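Hemolysin II regulatory protein (Bacillus cereus, PDB 2JJ7) probably binds DNA through an N-terminal helix-turn-helix and regulates transcription, as a two-subunit member of the TetR family. Local coordinates at residues Glu67-Phe71 and Leu72-Gln76; Phe145-Asn148 and His149-Trp153. All blocks are in the same frame, centred on the assembly; numbering follows the deposited sequence.

Two local contacts along the chain are compared here, each containing the N-terminal cap of a helix; contact 1 also spans the end of its single-turn helix. From the N terminus, the chain leaves helix 51-62, and contact 1 (67-71 with 72-76) turns it into helix 71-74 before helix 79-96 begins. Contact 2 (145-148 with 149-153) comes after helix 129-138 and starts helix 147-158. Neither closes a long loop; they stand in series, neither nesting nor crossing. Their centres are 21 Å apart, with nearest atoms about 11 Å apart. Helix 129-138 connects them indirectly, meeting Leu72 from contact 1 and Ile147, Thr150 and Ile151 from contact 2. Only contact 2 reaches the second subunit.

Contact 1: Glu67-Phe71 and Leu72-Gln76; sequences ELPNF and LEKNQ
Asn70 caps the first turn of a very short helix by taking the N-H of Glu73 on its side-chain oxygen: Glu73 N approaches Asn70 OD1 at 3.1 Å, in the plane of the side-chain carbonyl and on a lone pair. CG is anti to the backbone N (chi1 -172°), which sets the amide beside the carbonyl carbon with OD1 within reach of that N-H. Glu73 crosses this side chain at about a right angle, its CG 3.3 Å from Asn70 OD1 and the amide and carboxylate planes 78° apart. The backbone of Asn70 adds a nearly straight bond, Lys74 N to Asn70 O at 2.9 Å. Phe71 contributes mainly its carbonyl, gripped twice by Asn75: ND2 donates to Phe71 O at 2.7 Å, with the oxygen close to the amide plane of Asn75, and Asn75 N donates to Phe71 O at 3.0 Å from above the carbonyl plane. The extended Lys74 chain runs alongside Pro69, CD 4.2 Å from Pro69 CG. Bonds from Gln76 N to Glu73 O and Phe77 N to Leu72 O close the helix as a Schellman motif, with Gln76 at C-prime (phi 48°). Lys74 forms a salt bridge with Glu85 of helix 79-96, whose Tyr86 also meets Phe71, while Glu131 of helix 129-138 accepts from Asn70 ND2.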
loop_
_atom_site.group_PDB
_atom_site.type_symbol
_atom_site.label_atom_id
_atom_site.label_comp_id
_atom_site.label_asym_id
_atom_site.label_seq_id
_atom_site.Cartn_x
_atom_site.Cartn_y
_atom_site.Cartn_z
ATOM N N GLU B 67 -6.450 24.077 -0.087
ATOM C CA GLU B 67 -7.364 22.949 0.060
ATOM C C GLU B 67 -8.016 22.674 -1.294
ATOM O O GLU B 67 -8.376 23.603 -2.018
ATOM C CB GLU B 67 -8.404 23.231 1.137
ATOM C CG GLU B 67 -7.762 23.584 2.477
ATOM C CD GLU B 67 -8.698 23.413 3.656
ATOM O OE1 GLU B 67 -9.930 23.595 3.482
ATOM O OE2 GLU B 67 -8.190 23.095 4.759
ATOM N N LEU B 68 -8.111 21.405 -1.667
ATOM C CA LEU B 68 -8.649 21.073 -2.980
ATOM C C LEU B 68 -10.165 21.217 -2.971
ATOM O O LEU B 68 -10.790 21.035 -1.925
ATOM C CB LEU B 68 -8.209 19.666 -3.406
ATOM C CG LEU B 68 -6.688 19.481 -3.552
ATOM C CD1 LEU B 68 -6.387 18.032 -3.792
ATOM C CD2 LEU B 68 -6.110 20.357 -4.677
ATOM N N PRO B 69 -10.762 21.548 -4.134
ATOM C CA PRO B 69 -12.230 21.557 -4.207
ATOM C C PRO B 69 -12.757 20.146 -3.968
ATOM O O PRO B 69 -12.002 19.195 -4.116
ATOM C CB PRO B 69 -12.513 21.974 -5.659
ATOM C CG PRO B 69 -11.266 21.580 -6.424
ATOM C CD PRO B 69 -10.137 21.812 -5.447
ATOM N N ASN B 70 -14.025 20.018 -3.576
ATOM C CA ASN B 70 -14.641 18.712 -3.435
ATOM C C ASN B 70 -14.777 18.106 -4.820
ATOM O O ASN B 70 -15.542 18.619 -5.639
ATOM C CB ASN B 70 -16.019 18.844 -2.779
ATOM C CG ASN B 70 -16.619 17.503 -2.422
ATOM O OD1 ASN B 70 -17.454 16.968 -3.155
ATOM N ND2 ASN B 70 -16.183 16.937 -1.296
ATOM N N PHE B 71 -14.034 17.037 -5.099
ATOM C CA PHE B 71 -14.047 16.460 -6.447
ATOM C C PHE B 71 -15.376 15.874 -6.914
ATOM O O PHE B 71 -15.660 15.907 -8.117
ATOM C CB PHE B 71 -12.912 15.459 -6.656
ATOM C CG PHE B 71 -11.546 16.087 -6.613
ATOM C CD1 PHE B 71 -11.150 16.996 -7.587
ATOM C CD2 PHE B 71 -10.660 15.783 -5.590
ATOM C CE1 PHE B 71 -9.876 17.595 -7.536
ATOM C CE2 PHE B 71 -9.382 16.379 -5.536
ATOM C CZ PHE B 71 -9.004 17.285 -6.514
ATOM N N LEU B 72 -16.183 15.347 -5.984
ATOM C CA LEU B 72 -17.517 14.822 -6.319
ATOM C C LEU B 72 -18.451 15.923 -6.798
ATOM O O LEU B 72 -19.140 15.767 -7.806
ATOM C CB LEU B 72 -18.159 14.076 -5.137
ATOM C CG LEU B 72 -17.869 12.601 -4.870
ATOM C CD1 LEU B 72 -18.621 12.127 -3.632
ATOM C CD2 LEU B 72 -18.249 11.739 -6.067
ATOM N N GLU B 73 -18.494 17.026 -6.065
ATOM C CA GLU B 73 -19.287 18.179 -6.482
ATOM C C GLU B 73 -18.752 18.806 -7.775
ATOM O O GLU B 73 -19.523 19.089 -8.689
ATOM C CB GLU B 73 -19.360 19.235 -5.376
ATOM C CG GLU B 73 -20.076 18.745 -4.127
ATOM C CD GLU B 73 -20.127 19.782 -3.019
ATOM O OE1 GLU B 73 -19.115 20.481 -2.776
ATOM O OE2 GLU B 73 -21.194 19.889 -2.380
ATOM N N LYS B 74 -17.438 19.010 -7.859
ATOM C CA LYS B 74 -16.844 19.552 -9.082
ATOM C C LYS B 74 -17.182 18.685 -10.322
ATOM O O LYS B 74 -17.349 19.193 -11.434
ATOM C CB LYS B 74 -15.330 19.718 -8.922
ATOM C CG LYS B 74 -14.699 20.416 -10.101
ATOM C CD LYS B 74 -13.197 20.577 -9.958
ATOM C CE LYS B 74 -12.629 21.011 -11.294
ATOM N NZ LYS B 74 -11.182 21.277 -11.229
ATOM N N ASN B 75 -17.311 17.377 -10.118
ATOM C CA ASN B 75 -17.617 16.488 -11.214
ATOM C C ASN B 75 -19.082 16.073 -11.254
ATOM O O ASN B 75 -19.436 15.073 -11.888
ATOM C CB ASN B 75 -16.683 15.286 -11.158
ATOM C CG ASN B 75 -15.277 15.672 -11.507
ATOM O OD1 ASN B 75 -14.948 15.813 -12.685
ATOM N ND2 ASN B 75 -14.448 15.929 -10.487
ATOM N N GLN B 76 -19.920 16.851 -10.572
ATOM C CA GLN B 76 -21.365 16.623 -10.523
ATOM C C GLN B 76 -21.745 15.171 -10.209
ATOM O O GLN B 76 -22.636 14.591 -10.838
ATOM C CB GLN B 76 -22.018 17.118 -11.808
ATOM C CG GLN B 76 -21.959 18.635 -11.934
ATOM C CD GLN B 76 -22.487 19.133 -13.257
ATOM O OE1 GLN B 76 -22.123 18.617 -14.315
ATOM N NE2 GLN B 76 -23.340 20.153 -13.209
#

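Contact 2: Phe145-Asn148 and His149-Trp153; sequences FSIN and HTIHW
His149 lies against Phe145, one face of its imidazole meeting the CE2 and CZ end of the phenylalanine ring. Phe145 CE2 stands 3.7 Å above that face of the His149 ring, offset toward the rim; the centroids are 4.9 Å apart and the planes inclined at 36°, so the pair is oblique. Phe145 has CG between its backbone N and carbonyl carbon (chi1 75°), and its CZ comes within 3.5 Å of His149 CB. The backbone N of His149 makes a weak bond to Ser146 OG, whose position is less sure; with Ser146 right before the helix, this marks it as the N-cap of helix 147-158. Thr150 doubles the hold on Ser146 O: its N donates at 3.1 Å and its OG1 donates to the same Ser146 O at 2.8 Å, from opposite faces of the carbonyl plane. The helix belongs to the C-terminal domain of the TetR family, which commonly mediates dimerisation, and packs against helices 129-138 and 169-181 and the second subunit. Ile151 continues the helical pattern, its N 2.9 Å from Ile147 O in a nearly straight bond, while its CD1 packs 3.8 Å from Ile147 CG1; Leu133 of helix 129-138 touches both isoleucines. His152 N donates to Asn148 O at 2.9 Å, and its imidazole meets His152 of the second subunit with planes at about 85°. Trp153, bonded through its N to His149 O, stacks its ring on Phe160 of that subunit.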
loop_
_atom_site.group_PDB
_atom_site.type_symbol
_atom_site.label_atom_id
_atom_site.label_comp_id
_atom_site.label_asym_id
_atom_site.label_seq_id
_atom_site.Cartn_x
_atom_site.Cartn_y
_atom_site.Cartn_z
ATOM N N PHE B 145 -13.894 -5.279 -1.841
ATOM C CA PHE B 145 -14.336 -6.056 -0.680
ATOM C C PHE B 145 -14.514 -5.221 0.595
ATOM O O PHE B 145 -15.357 -5.542 1.442
ATOM C CB PHE B 145 -13.470 -7.323 -0.446
ATOM C CG PHE B 145 -12.097 -7.059 0.148
ATOM C CD1 PHE B 145 -11.034 -6.650 -0.659
ATOM C CD2 PHE B 145 -11.859 -7.279 1.500
ATOM C CE1 PHE B 145 -9.738 -6.413 -0.116
ATOM C CE2 PHE B 145 -10.586 -7.051 2.052
ATOM C CZ PHE B 145 -9.515 -6.620 1.236
ATOM N N SER B 146 -13.731 -4.150 0.716
ATOM C CA SER B 146 -13.720 -3.333 1.919
ATOM C C SER B 146 -13.250 -1.946 1.547
ATOM O O SER B 146 -12.257 -1.790 0.830
ATOM C CB SER B 146 -12.788 -3.948 2.970
ATOM O OG SER B 146 -12.370 -3.005 3.943
ATOM N N ILE B 147 -13.985 -0.945 2.022
ATOM C CA ILE B 147 -13.641 0.447 1.781
ATOM C C ILE B 147 -12.274 0.819 2.385
ATOM O O ILE B 147 -11.477 1.485 1.722
ATOM C CB ILE B 147 -14.765 1.429 2.239
ATOM C CG1 ILE B 147 -14.326 2.882 2.066
ATOM C CG2 ILE B 147 -15.159 1.201 3.690
ATOM C CD1 ILE B 147 -14.475 3.384 0.675
ATOM N N ASN B 148 -12.005 0.390 3.619
ATOM C CA ASN B 148 -10.745 0.735 4.288
ATOM C C ASN B 148 -9.530 0.050 3.663
ATOM O O ASN B 148 -8.450 0.620 3.625
ATOM C CB ASN B 148 -10.805 0.425 5.788
ATOM C CG ASN B 148 -11.776 1.337 6.544
ATOM O OD1 ASN B 148 -11.995 2.501 6.178
ATOM N ND2 ASN B 148 -12.349 0.812 7.615
ATOM N N HIS B 149 -9.712 -1.167 3.164
ATOM C CA HIS B 149 -8.622 -1.885 2.532
ATOM C C HIS B 149 -8.275 -1.243 1.199
ATOM O O HIS B 149 -7.102 -1.149 0.851
ATOM C CB HIS B 149 -8.977 -3.352 2.372
ATOM C CG HIS B 149 -8.978 -4.118 3.668
ATOM N ND1 HIS B 149 -7.864 -4.775 4.147
ATOM C CD2 HIS B 149 -9.958 -4.332 4.581
ATOM C CE1 HIS B 149 -8.164 -5.376 5.288
ATOM N NE2 HIS B 149 -9.427 -5.121 5.573
ATOM N N THR B 150 -9.306 -0.769 0.490
ATOM C CA THR B 150 -9.164 -0.071 -0.781
ATOM C C THR B 150 -8.503 1.304 -0.596
ATOM O O THR B 150 -7.623 1.683 -1.365
ATOM C CB THR B 150 -10.524 0.073 -1.484
ATOM O OG1 THR B 150 -11.128 -1.227 -1.616
ATOM C CG2 THR B 150 -10.351 0.700 -2.879
ATOM N N ILE B 151 -8.936 2.040 0.424
ATOM C CA ILE B 151 -8.255 3.268 0.835
ATOM C C ILE B 151 -6.779 2.977 1.114
ATOM O O ILE B 151 -5.917 3.639 0.564
ATOM C CB ILE B 151 -8.962 3.933 2.052
ATOM C CG1 ILE B 151 -10.339 4.485 1.610
ATOM C CG2 ILE B 151 -8.073 5.037 2.691
ATOM C CD1 ILE B 151 -11.227 4.931 2.730
ATOM N N HIS B 152 -6.474 1.986 1.947
ATOM C CA HIS B 152 -5.064 1.717 2.236
ATOM C C HIS B 152 -4.281 1.306 0.969
ATOM O O HIS B 152 -3.141 1.730 0.776
ATOM C CB HIS B 152 -4.847 0.689 3.361
ATOM C CG HIS B 152 -3.394 0.431 3.626
ATOM N ND1 HIS B 152 -2.602 1.312 4.333
ATOM C CD2 HIS B 152 -2.563 -0.546 3.183
ATOM C CE1 HIS B 152 -1.360 0.862 4.360
ATOM N NE2 HIS B 152 -1.308 -0.262 3.667
ATOM N N TRP B 153 -4.889 0.476 0.124
ATOM C CA TRP B 153 -4.268 0.091 -1.153
ATOM C C TRP B 153 -3.865 1.319 -2.001
ATOM O O TRP B 153 -2.705 1.453 -2.395
ATOM C CB TRP B 153 -5.180 -0.876 -1.925
ATOM C CG TRP B 153 -4.746 -1.161 -3.352
ATOM C CD1 TRP B 153 -3.625 -1.820 -3.747
ATOM C CD2 TRP B 153 -5.446 -0.806 -4.558
ATOM N NE1 TRP B 153 -3.579 -1.912 -5.125
ATOM C CE2 TRP B 153 -4.676 -1.282 -5.647
ATOM C CE3 TRP B 153 -6.652 -0.145 -4.824
ATOM C CZ2 TRP B 153 -5.064 -1.101 -6.984
ATOM C CZ3 TRP B 153 -7.043 0.032 -6.160
ATOM C CH2 TRP B 153 -6.246 -0.445 -7.218
#